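Local coordinates for RNA-binding protein RO60 (Deinococcus radiodurans, PDB 2NVO), which binds several small RNAs that accumulate during recovery from ultraviolet irradiation and contributes to the resistance of the bacterium to that radiation, at residues Thr272-Leu275 / Arg276-Asn280; His314-Asp317 / Ala318-Ala321; Pro384-Thr387 / Pro388-Ala392. All blocks are in the same frame, centred on the assembly; numbering follows the deposited sequence.

Contact 1: Thr272-Leu275 / Arg276-Asn280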
loop_
_atom_site.group_PDB
_atom_site.type_symbol
_atom_site.label_atom_id
_atom_site.label_comp_id
_atom_site.label_asym_id
_atom_site.label_seq_id
_atom_site.Cartn_x
_atom_site.Cartn_y
_atom_site.Cartn_z
ATOM N N THR A 272 7.493 -9.041 -7.566
ATOM C CA THR A 272 7.418 -7.740 -6.919
ATOM C C THR A 272 8.815 -7.196 -6.643
ATOM O O THR A 272 9.131 -6.062 -7.010
ATOM C CB THR A 272 6.620 -7.820 -5.617
ATOM O OG1 THR A 272 5.381 -8.499 -5.868
ATOM C CG2 THR A 272 6.338 -6.422 -5.084
ATOM N N TRP A 273 9.652 -8.025 -6.020
ATOM C CA TRP A 273 11.049 -7.687 -5.764
ATOM C C TRP A 273 11.735 -7.284 -7.053
ATOM O O TRP A 273 12.421 -6.257 -7.126
ATOM C CB TRP A 273 11.796 -8.883 -5.149
ATOM C CG TRP A 273 13.225 -8.566 -4.774
ATOM C CD1 TRP A 273 13.673 -8.131 -3.554
ATOM C CD2 TRP A 273 14.388 -8.635 -5.620
ATOM N NE1 TRP A 273 15.034 -7.933 -3.590
ATOM C CE2 TRP A 273 15.495 -8.236 -4.843
ATOM C CE3 TRP A 273 14.597 -9.007 -6.952
ATOM C CZ2 TRP A 273 16.791 -8.187 -5.358
ATOM C CZ3 TRP A 273 15.884 -8.957 -7.461
ATOM C CH2 TRP A 273 16.965 -8.549 -6.666
ATOM N N LEU A 274 11.555 -8.121 -8.073
ATOM C CA LEU A 274 12.185 -7.904 -9.365
ATOM C C LEU A 274 11.792 -6.549 -9.951
ATOM O O LEU A 274 12.630 -5.823 -10.496
ATOM C CB LEU A 274 11.811 -9.034 -10.330
ATOM C CG LEU A 274 12.555 -8.937 -11.658
ATOM C CD1 LEU A 274 14.048 -8.858 -11.397
ATOM C CD2 LEU A 274 12.224 -10.100 -12.590
ATOM N N LEU A 275 10.510 -6.219 -9.842
ATOM C CA LEU A 275 10.011 -4.957 -10.382
ATOM C C LEU A 275 10.710 -3.746 -9.760
ATOM O O LEU A 275 11.128 -2.827 -10.471
ATOM C CB LEU A 275 8.499 -4.865 -10.214
ATOM C CG LEU A 275 7.752 -5.746 -11.209
ATOM C CD1 LEU A 275 6.274 -5.865 -10.841
ATOM C CD2 LEU A 275 7.933 -5.196 -12.597
ATOM N N ARG A 276 10.871 -3.752 -8.443
ATOM C CA ARG A 276 11.524 -2.617 -7.794
ATOM C C ARG A 276 13.044 -2.679 -7.803
ATOM O O ARG A 276 13.695 -1.783 -7.277
ATOM C CB ARG A 276 11.000 -2.397 -6.373
ATOM C CG ARG A 276 11.179 -3.558 -5.429
ATOM C CD ARG A 276 10.927 -3.118 -3.983
ATOM N NE ARG A 276 10.295 -4.187 -3.209
ATOM C CZ ARG A 276 10.954 -5.081 -2.475
ATOM N NH1 ARG A 276 12.281 -5.032 -2.388
ATOM N NH2 ARG A 276 10.280 -6.021 -1.817
ATOM N N ASN A 277 13.619 -3.712 -8.424
ATOM C CA ASN A 277 15.065 -3.885 -8.369
ATOM C C ASN A 277 15.795 -3.847 -9.709
ATOM O O ASN A 277 17.013 -4.051 -9.762
ATOM C CB ASN A 277 15.431 -5.138 -7.558
ATOM C CG ASN A 277 15.376 -4.897 -6.058
ATOM O OD1 ASN A 277 16.278 -4.292 -5.493
ATOM N ND2 ASN A 277 14.327 -5.381 -5.409
ATOM N N LEU A 278 15.062 -3.572 -10.784
ATOM C CA LEU A 278 15.661 -3.469 -12.104
ATOM C C LEU A 278 16.825 -2.457 -12.161
ATOM O O LEU A 278 17.869 -2.715 -12.773
ATOM C CB LEU A 278 14.590 -3.149 -13.150
ATOM C CG LEU A 278 13.475 -4.205 -13.224
ATOM C CD1 LEU A 278 12.350 -3.729 -14.119
ATOM C CD2 LEU A 278 14.032 -5.547 -13.739
ATOM N N GLY A 279 16.646 -1.300 -11.534
ATOM C CA GLY A 279 17.695 -0.293 -11.522
ATOM C C GLY A 279 18.922 -0.778 -10.772
ATOM O O GLY A 279 20.055 -0.641 -11.241
ATOM N N ASN A 280 18.690 -1.350 -9.600
ATOM C CA ASN A 280 19.750 -1.955 -8.805
ATOM C C ASN A 280 20.553 -3.023 -9.555
ATOM O O ASN A 280 21.691 -3.319 -9.186
ATOM C CB ASN A 280 19.161 -2.555 -7.524
ATOM C CG ASN A 280 18.904 -1.506 -6.447
ATOM O OD1 ASN A 280 19.462 -0.411 -6.491
ATOM N ND2 ASN A 280 18.064 -1.843 -5.473
#
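Thr272 O accepts from Arg276 N at 3.2 Å in an ordinary helical turn, but Leu274 O takes Asn277 N at 3.1 Å, from well above the carbonyl plane. This is the kinked first part of helix 271-283 in the TROVE domain, built of HEAT-like helical repeats. Gly279 N and Asn280 N have no bond to the turn before. Thr272 to Asn277 fall in a region that probably binds RNA, as in relatives. Asn277 ND2 reaches back to Trp273 O at 2.7 Å, with an N-H...O angle of 161°. With CG anti to the backbone N (chi1 -176°), the Trp273 ring comes to lie against the Asn277 side chain. Ring and amide are stacked, 22° apart. Asn277 ND2 sits 3.0 Å above the Trp273 ring plane, offset toward the rim, and Asn277 CB makes a CH-pi contact with the six-membered ring. The bond and the ring hold the amide in place. Asn280 ND2 also donates to Asn277 OD1. Away from the Trp273 ring, Leu274 CD1 and Leu278 CD2 meet, and these leucines touch Leu302 and Val298 of helix 292-302. Arg276 is exposed, its guanidinium over Trp273 CA and its NH1 3.6 Å from Trp273 CD1.

Contact 2: His314-Asp317 / Ala318-Ala321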
loop_
_atom_site.group_PDB
_atom_site.type_symbol
_atom_site.label_atom_id
_atom_site.label_comp_id
_atom_site.label_asym_id
_atom_site.label_seq_id
_atom_site.Cartn_x
_atom_site.Cartn_y
_atom_site.Cartn_z
ATOM N N HIS A 314 -0.447 -4.902 -10.165
ATOM C CA HIS A 314 -1.414 -3.959 -10.682
ATOM C C HIS A 314 -0.755 -3.302 -11.884
ATOM O O HIS A 314 0.456 -3.182 -11.918
ATOM C CB HIS A 314 -1.731 -2.926 -9.608
ATOM C CG HIS A 314 -2.879 -2.030 -9.948
ATOM N ND1 HIS A 314 -2.730 -0.890 -10.705
ATOM C CD2 HIS A 314 -4.192 -2.106 -9.629
ATOM C CE1 HIS A 314 -3.902 -0.292 -10.826
ATOM N NE2 HIS A 314 -4.805 -1.013 -10.192
ATOM N N PRO A 315 -1.544 -2.900 -12.886
ATOM C CA PRO A 315 -0.922 -2.255 -14.043
ATOM C C PRO A 315 -0.031 -1.054 -13.651
ATOM O O PRO A 315 1.031 -0.887 -14.233
ATOM C CB PRO A 315 -2.123 -1.830 -14.898
ATOM C CG PRO A 315 -3.217 -2.783 -14.502
ATOM C CD PRO A 315 -3.002 -3.043 -13.036
ATOM N N LEU A 316 -0.457 -0.249 -12.679
ATOM C CA LEU A 316 0.356 0.870 -12.185
ATOM C C LEU A 316 1.680 0.426 -11.544
ATOM O O LEU A 316 2.653 1.180 -11.526
ATOM C CB LEU A 316 -0.447 1.715 -11.194
ATOM C CG LEU A 316 -1.550 2.534 -11.848
ATOM C CD1 LEU A 316 -2.331 3.292 -10.778
ATOM C CD2 LEU A 316 -0.930 3.488 -12.865
ATOM N N ASP A 317 1.709 -0.779 -10.992
ATOM C CA ASP A 317 2.951 -1.359 -10.493
ATOM C C ASP A 317 3.930 -1.525 -11.643
ATOM O O ASP A 317 5.112 -1.233 -11.504
ATOM C CB ASP A 317 2.703 -2.731 -9.865
ATOM C CG ASP A 317 1.973 -2.652 -8.543
ATOM O OD1 ASP A 317 2.066 -1.594 -7.877
ATOM O OD2 ASP A 317 1.311 -3.658 -8.161
ATOM N N ALA A 318 3.432 -1.995 -12.787
ATOM C CA ALA A 318 4.295 -2.180 -13.930
ATOM C C ALA A 318 4.681 -0.829 -14.520
ATOM O O ALA A 318 5.811 -0.639 -14.937
ATOM C CB ALA A 318 3.619 -3.076 -14.992
ATOM N N LEU A 319 3.733 0.107 -14.557
ATOM C CA LEU A 319 4.039 1.429 -15.097
ATOM C C LEU A 319 5.121 2.086 -14.231
ATOM O O LEU A 319 6.079 2.613 -14.758
ATOM C CB LEU A 319 2.785 2.314 -15.196
ATOM C CG LEU A 319 3.008 3.693 -15.840
ATOM C CD1 LEU A 319 3.790 3.609 -17.156
ATOM C CD2 LEU A 319 1.661 4.438 -16.047
ATOM N N LYS A 320 4.973 2.030 -12.913
ATOM C CA LYS A 320 5.970 2.622 -12.019
ATOM C C LYS A 320 7.348 1.983 -12.233
ATOM O O LYS A 320 8.363 2.677 -12.354
ATOM C CB LYS A 320 5.544 2.496 -10.553
ATOM C CG LYS A 320 6.636 2.927 -9.569
ATOM C CD LYS A 320 6.266 2.598 -8.129
ATOM C CE LYS A 320 7.348 3.083 -7.157
ATOM N NZ LYS A 320 6.849 3.111 -5.747
ATOM N N ALA A 321 7.386 0.651 -12.302
ATOM C CA ALA A 321 8.667 -0.027 -12.506
ATOM C C ALA A 321 9.345 0.408 -13.796
ATOM O O ALA A 321 10.551 0.611 -13.827
ATOM C CB ALA A 321 8.511 -1.574 -12.440
#
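His314 O receives two backbone N-H groups of the first helical turn, Asp317 N at 2.9 Å and Ala318 N at 3.3 Å. Both bonds are weak. They start helix 315-326 of the TROVE domain, and His314 is its N-cap. Two side chains complete the start. His314 ND1 accepts from Leu316 N at 3.1 Å, with the donor tilted 17° from the ring plane. The carboxylate of Asp317, in the first turn, bonds back to the cap residue. Its OD2 takes His314 N at 2.9 Å in a nearly straight bond (168°), met from above the carboxylate plane. His314 and Asp317 thus form a capping box. The Asp317 carboxylate is placed for this by a CG beside its own backbone N (chi1 -72°), which turns it back toward the helix start. Pro315 follows the cap, and its CD lies over one face of the imidazole.

The next turn is more regular. Leu319 N meets Pro315 O, and Lys320 N reaches Leu316 O at 2.8 Å. Ala321 N bonds to Asp317 O. Side chains add one apolar touch, between the CD2 atoms of Leu316 and Leu319 at 4.2 Å.

Pro315, Ala318 and Leu319 pack on helix 341-354. His314, Pro315 and Leu316 also meet helix 388-402 of the VWFA-like domain, at Ala394, Met395 and Ile398. Lys320 stretches away from the turn, fully extended, and its side chain touches Val383.

Because ND1 accepts a hydrogen bond, the capping imidazole carries no proton there and is probably neutral. The negative Asp317 in the first turn would be expected to interact favourably with the helix dipole.

Contact 3: Pro384-Thr387 / Pro388-Ala392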
loop_
_atom_site.group_PDB
_atom_site.type_symbol
_atom_site.label_atom_id
_atom_site.label_comp_id
_atom_site.label_asym_id
_atom_site.label_seq_id
_atom_site.Cartn_x
_atom_site.Cartn_y
_atom_site.Cartn_z
ATOM N N PRO A 384 9.152 9.193 -11.070
ATOM C CA PRO A 384 9.670 10.137 -12.065
ATOM C C PRO A 384 8.977 9.974 -13.412
ATOM O O PRO A 384 8.996 8.887 -13.980
ATOM C CB PRO A 384 11.140 9.725 -12.197
ATOM C CG PRO A 384 11.129 8.267 -11.825
ATOM C CD PRO A 384 10.187 8.219 -10.668
ATOM N N GLY A 385 8.377 11.037 -13.924
ATOM C CA GLY A 385 7.706 10.967 -15.203
ATOM C C GLY A 385 6.260 10.504 -15.145
ATOM O O GLY A 385 5.573 10.538 -16.163
ATOM N N LEU A 386 5.774 10.073 -13.987
ATOM C CA LEU A 386 4.367 9.642 -13.922
ATOM C C LEU A 386 3.491 10.899 -13.783
ATOM O O LEU A 386 3.172 11.308 -12.687
ATOM C CB LEU A 386 4.113 8.694 -12.748
ATOM C CG LEU A 386 2.664 8.162 -12.629
ATOM C CD1 LEU A 386 2.228 7.495 -13.907
ATOM C CD2 LEU A 386 2.514 7.192 -11.455
ATOM N N THR A 387 3.160 11.525 -14.897
ATOM C CA THR A 387 2.367 12.759 -14.858
ATOM C C THR A 387 0.925 12.495 -14.428
ATOM O O THR A 387 0.428 11.400 -14.581
ATOM C CB THR A 387 2.362 13.467 -16.202
ATOM O OG1 THR A 387 1.681 12.675 -17.186
ATOM C CG2 THR A 387 3.802 13.762 -16.658
ATOM N N PRO A 388 0.270 13.498 -13.831
ATOM C CA PRO A 388 -1.146 13.288 -13.524
ATOM C C PRO A 388 -1.926 12.838 -14.771
ATOM O O PRO A 388 -2.801 11.987 -14.652
ATOM C CB PRO A 388 -1.606 14.666 -13.036
ATOM C CG PRO A 388 -0.335 15.260 -12.396
ATOM C CD PRO A 388 0.793 14.765 -13.291
ATOM N N ASN A 389 -1.583 13.378 -15.939
ATOM C CA ASN A 389 -2.235 13.019 -17.198
ATOM C C ASN A 389 -2.021 11.528 -17.503
ATOM O O ASN A 389 -2.964 10.816 -17.795
ATOM C CB ASN A 389 -1.721 13.911 -18.346
ATOM C CG ASN A 389 -2.080 13.388 -19.731
ATOM O OD1 ASN A 389 -3.265 13.240 -20.090
ATOM N ND2 ASN A 389 -1.055 13.156 -20.543
ATOM N N MET A 390 -0.786 11.063 -17.358
ATOM C CA MET A 390 -0.482 9.648 -17.551
ATOM C C MET A 390 -1.232 8.769 -16.547
ATOM O O MET A 390 -1.806 7.739 -16.916
ATOM C CB MET A 390 1.027 9.414 -17.466
ATOM C CG MET A 390 1.452 7.996 -17.824
ATOM S SD MET A 390 3.216 7.713 -17.578
ATOM C CE MET A 390 3.925 8.879 -18.742
ATOM N N ALA A 391 -1.219 9.165 -15.276
ATOM C CA ALA A 391 -1.880 8.379 -14.237
ATOM C C ALA A 391 -3.385 8.257 -14.495
ATOM O O ALA A 391 -3.955 7.158 -14.386
ATOM C CB ALA A 391 -1.622 8.966 -12.847
ATOM N N ALA A 392 -4.025 9.382 -14.803
ATOM C CA ALA A 392 -5.452 9.427 -15.075
ATOM C C ALA A 392 -5.837 8.616 -16.336
ATOM O O ALA A 392 -6.903 7.968 -16.378
ATOM C CB ALA A 392 -5.929 10.885 -15.194
#
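Thr387 and Met390 meet in the tight part of this helix start. Thr387 OG1 accepts from Met390 N at 3.0 Å, with an N-H...O angle of 160°. The hydroxyl faces the first turn of the helix because it lies between the backbone N and the carbonyl carbon (chi1 66°). It also lies 3.3 Å from Met390 CB, as the two side chains cross at about a right angle. Thr387 O is used as well, taking Ala391 N at 2.9 Å in an almost straight bond. The carbonyl and hydroxyl of one residue thus hold successive N-H groups.

Thr387 is the N-cap of helix 388-402, with Pro388 opening the first turn. In the VWFA-like domain this helix follows strand 364-369 and the loop with Ser372 and Ser374. These serines bind the calcium ion of the MIDAS-like motif together with Glu467. The Pro388 side chain is about 7 Å from that of Ser374 and also touches Met375 and Asp465.

Leu386 joins the packed side. Its CD1 lies 3.8 Å from Met390 SD and 4.3 Å from Ala391 CB. Leu386 and Met390 both rest on Leu323 of helix 315-326.

The loop before the cap meets the helix less closely. Pro384 and Gly385 are partly exposed, and Pro384 does not touch the helical segment. Gly385 N is held instead by Asp379 OD1. Leu386 centres an inverse gamma turn, closed by a weak bond from Thr387 N to Gly385 O. That same oxygen is brushed by the bent end of Met390, whose CE lies 3.5 Å away.

Overall arrangement
The contacts follow one another along the chain. Contact 1 lies on helix 271-283 and contact 2 at the start of helix 315-326, both in the TROVE domain. Contact 3 opens helix 388-402 of the VWFA-like domain. Contact 2 sits between the others, its centre about 12 Å from each, while the centres of contacts 1 and 3 are about 20 Å apart. Contact 1 touches contact 2 through Leu275 O and Ala321 CB. Contact 2 touches contact 3 through Leu319, which packs on Leu386 and Met390. Helix 315-326 thus packs against both domains, consistent with a place where the VWFA-like domain closes the horseshoe.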